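Local coordinates for protein 3-dehydroquinate dehydratase (Aquifex aeolicus, PDB 2EGZ) that catalyses the cis-dehydration of 3-dehydroquinate to 3-dehydroshikimate, the third step of the chorismate pathway, through a Schiff-base intermediate, at residues B[123-126]-B[127-131]. Numbering follows the deposited sequence.
Sequences PNWI and IREVL
R128 folds back over N124, one turn earlier in the first turns of helix 124-136, the helix of a beta-alpha-beta unit (strand 110-117, helix 124-136, strand 140-146) in the TIM barrel of this type I dehydroquinase. P123 is the N-cap residue, and the i to i+4 bonding begins with I127 N to P123 O, at an N-H...O angle of 162°. R128 N follows at 2.9 Å from N124 O, and E129 N and V130 N bond to W125 O and I126 O. Followed outward, R128 CB lies 3.7 Å from N124 O and CG 3.6 Å from the same oxygen. A bend at chi3 (-69°) then turns the chain back, so that N124 O lies over the centre of one guanidinium face, 3.9 Å above its plane. Of the two terminal nitrogens, NH2 comes 3.7 Å from W125 N, whereas NH1 touches N124 CB at 3.5 Å. Water 1, at the guanidinium edge and in its plane, accepts from both R128 NH1 and N124 ND2. Each side chain also has an anchor beyond this turn: R128 NH1 is hydrogen-bonded to Q162 OE1, and N124 OD1 to R155 NH2 of helix 150-160. A leucine in place of R128 would probably leave Q162 without this donor and water 1 with N124 ND2 but no second donor from this turn. On the inner side, I127 and V130 pack against I143 of strand 140-146, which also carries the Schiff-base lysine K142. W125 has its CG wedged between backbone N and carbonyl carbon (chi1 70°), with I126 CG1 over the centre of one indole face, 3.3 Å above its plane. At the indole edge, in plane, E129 OE1 stands 3.5 Å from W125 CZ3.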
ATOM      1  N   PRO B 123       2.589   5.669 -13.533  1.00 14.07           N
ATOM      2  CA  PRO B 123       2.287   6.864 -14.326  1.00 13.96           C
ATOM      3  C   PRO B 123       2.899   8.107 -13.698  1.00 13.08           C
ATOM      4  O   PRO B 123       3.154   8.144 -12.497  1.00 12.16           O
ATOM      5  CB  PRO B 123       0.762   6.900 -14.315  1.00 15.33           C
ATOM      6  CG  PRO B 123       0.414   5.450 -14.330  1.00 16.49           C
ATOM      7  CD  PRO B 123       1.363   4.883 -13.298  1.00 14.12           C
ATOM      8  N   ASN B 124       3.118   9.132 -14.511  1.00 14.24           N
ATOM      9  CA  ASN B 124       3.730  10.356 -14.022  1.00 14.79           C
ATOM     10  C   ASN B 124       3.070  10.992 -12.813  1.00 13.72           C
ATOM     11  O   ASN B 124       3.770  11.436 -11.909  1.00 13.15           O
ATOM     12  CB  ASN B 124       3.833  11.386 -15.148  1.00 14.44           C
ATOM     13  CG  ASN B 124       4.654  10.880 -16.315  1.00 15.73           C
ATOM     14  OD1 ASN B 124       5.459   9.958 -16.167  1.00 15.86           O
ATOM     15  ND2 ASN B 124       4.468  11.488 -17.479  1.00 16.35           N
ATOM     16  N   TRP B 125       1.737  11.031 -12.774  1.00 14.52           N
ATOM     17  CA  TRP B 125       1.069  11.668 -11.644  1.00 15.43           C
ATOM     18  C   TRP B 125       1.396  10.995 -10.317  1.00 15.14           C
ATOM     19  O   TRP B 125       1.427  11.654  -9.275  1.00 14.01           O
ATOM     20  CB  TRP B 125      -0.454  11.728 -11.851  1.00 18.25           C
ATOM     21  CG  TRP B 125      -1.160  10.415 -11.769  1.00 21.00           C
ATOM     22  CD1 TRP B 125      -1.419   9.555 -12.795  1.00 21.81           C
ATOM     23  CD2 TRP B 125      -1.710   9.814 -10.590  1.00 24.16           C
ATOM     24  NE1 TRP B 125      -2.104   8.456 -12.329  1.00 23.58           N
ATOM     25  CE2 TRP B 125      -2.297   8.590 -10.980  1.00 24.49           C
ATOM     26  CE3 TRP B 125      -1.770  10.196  -9.242  1.00 25.09           C
ATOM     27  CZ2 TRP B 125      -2.932   7.737 -10.066  1.00 25.89           C
ATOM     28  CZ3 TRP B 125      -2.403   9.347  -8.332  1.00 27.32           C
ATOM     29  CH2 TRP B 125      -2.977   8.132  -8.753  1.00 25.50           C
ATOM     30  N   ILE B 126       1.641   9.689 -10.354  1.00 13.88           N
ATOM     31  CA  ILE B 126       1.996   8.946  -9.149  1.00 13.81           C
ATOM     32  C   ILE B 126       3.428   9.301  -8.748  1.00 14.09           C
ATOM     33  O   ILE B 126       3.717   9.507  -7.571  1.00 14.47           O
ATOM     34  CB  ILE B 126       1.878   7.424  -9.381  1.00 15.78           C
ATOM     35  CG1 ILE B 126       0.398   7.046  -9.502  1.00 15.46           C
ATOM     36  CG2 ILE B 126       2.536   6.659  -8.238  1.00 16.12           C
ATOM     37  CD1 ILE B 126       0.142   5.564  -9.709  1.00 18.86           C
ATOM     38  N   ILE B 127       4.323   9.379  -9.729  1.00 11.47           N
ATOM     39  CA  ILE B 127       5.707   9.745  -9.444  1.00 13.32           C
ATOM     40  C   ILE B 127       5.731  11.110  -8.756  1.00 12.56           C
ATOM     41  O   ILE B 127       6.381  11.292  -7.724  1.00 12.68           O
ATOM     42  CB  ILE B 127       6.542   9.826 -10.744  1.00 12.32           C
ATOM     43  CG1 ILE B 127       6.691   8.428 -11.341  1.00 12.72           C
ATOM     44  CG2 ILE B 127       7.908  10.461 -10.458  1.00 14.45           C
ATOM     45  CD1 ILE B 127       7.358   8.390 -12.698  1.00 11.08           C
ATOM     46  N   ARG B 128       5.005  12.069  -9.324  1.00 12.76           N
ATOM     47  CA  ARG B 128       4.963  13.411  -8.758  1.00 13.88           C
ATOM     48  C   ARG B 128       4.300  13.466  -7.385  1.00 14.33           C
ATOM     49  O   ARG B 128       4.735  14.216  -6.515  1.00 14.34           O
ATOM     50  CB  ARG B 128       4.249  14.373  -9.717  1.00 13.04           C
ATOM     51  CG  ARG B 128       5.026  14.661 -10.998  1.00 15.01           C
ATOM     52  CD  ARG B 128       4.367  15.784 -11.795  1.00 15.82           C
ATOM     53  NE  ARG B 128       3.082  15.366 -12.345  1.00 19.27           N
ATOM     54  CZ  ARG B 128       2.905  14.926 -13.585  1.00 17.36           C
ATOM     55  NH1 ARG B 128       3.930  14.849 -14.428  1.00 16.63           N
ATOM     56  NH2 ARG B 128       1.698  14.549 -13.979  1.00 18.47           N
ATOM     57  N   GLU B 129       3.247  12.678  -7.188  1.00 16.65           N
ATOM     58  CA  GLU B 129       2.563  12.673  -5.899  1.00 18.11           C
ATOM     59  C   GLU B 129       3.464  12.129  -4.798  1.00 17.67           C
ATOM     60  O   GLU B 129       3.475  12.652  -3.683  1.00 17.17           O
ATOM     61  CB  GLU B 129       1.288  11.839  -5.961  1.00 21.52           C
ATOM     62  CG  GLU B 129       0.502  11.877  -4.659  1.00 25.70           C
ATOM     63  CD  GLU B 129      -0.777  11.081  -4.734  1.00 29.31           C
ATOM     64  OE1 GLU B 129      -1.594  11.358  -5.637  1.00 31.93           O
ATOM     65  OE2 GLU B 129      -0.966  10.180  -3.890  1.00 32.41           O
ATOM     66  N   VAL B 130       4.205  11.070  -5.107  1.00 16.32           N
ATOM     67  CA  VAL B 130       5.114  10.477  -4.130  1.00 14.85           C
ATOM     68  C   VAL B 130       6.143  11.514  -3.709  1.00 14.79           C
ATOM     69  O   VAL B 130       6.448  11.661  -2.525  1.00 15.84           O
ATOM     70  CB  VAL B 130       5.840   9.238  -4.720  1.00 16.44           C
ATOM     71  CG1 VAL B 130       6.979   8.802  -3.803  1.00 17.30           C
ATOM     72  CG2 VAL B 130       4.844   8.099  -4.895  1.00 16.53           C
ATOM     73  N   LEU B 131       6.677  12.241  -4.682  1.00 12.49           N
ATOM     74  CA  LEU B 131       7.665  13.270  -4.394  1.00 13.27           C
ATOM     75  C   LEU B 131       7.066  14.402  -3.570  1.00 14.17           C
ATOM     76  O   LEU B 131       7.644  14.832  -2.572  1.00 13.34           O
ATOM     77  CB  LEU B 131       8.234  13.828  -5.697  1.00 11.48           C
ATOM     78  CG  LEU B 131       9.008  12.807  -6.531  1.00 11.80           C
ATOM     79  CD1 LEU B 131       9.394  13.428  -7.866  1.00 11.54           C
ATOM     80  CD2 LEU B 131      10.248  12.355  -5.762  1.00 11.55           C
TER
HETATM   81  O   HOH W   1       2.808  13.981 -17.267  1.00 28.56           O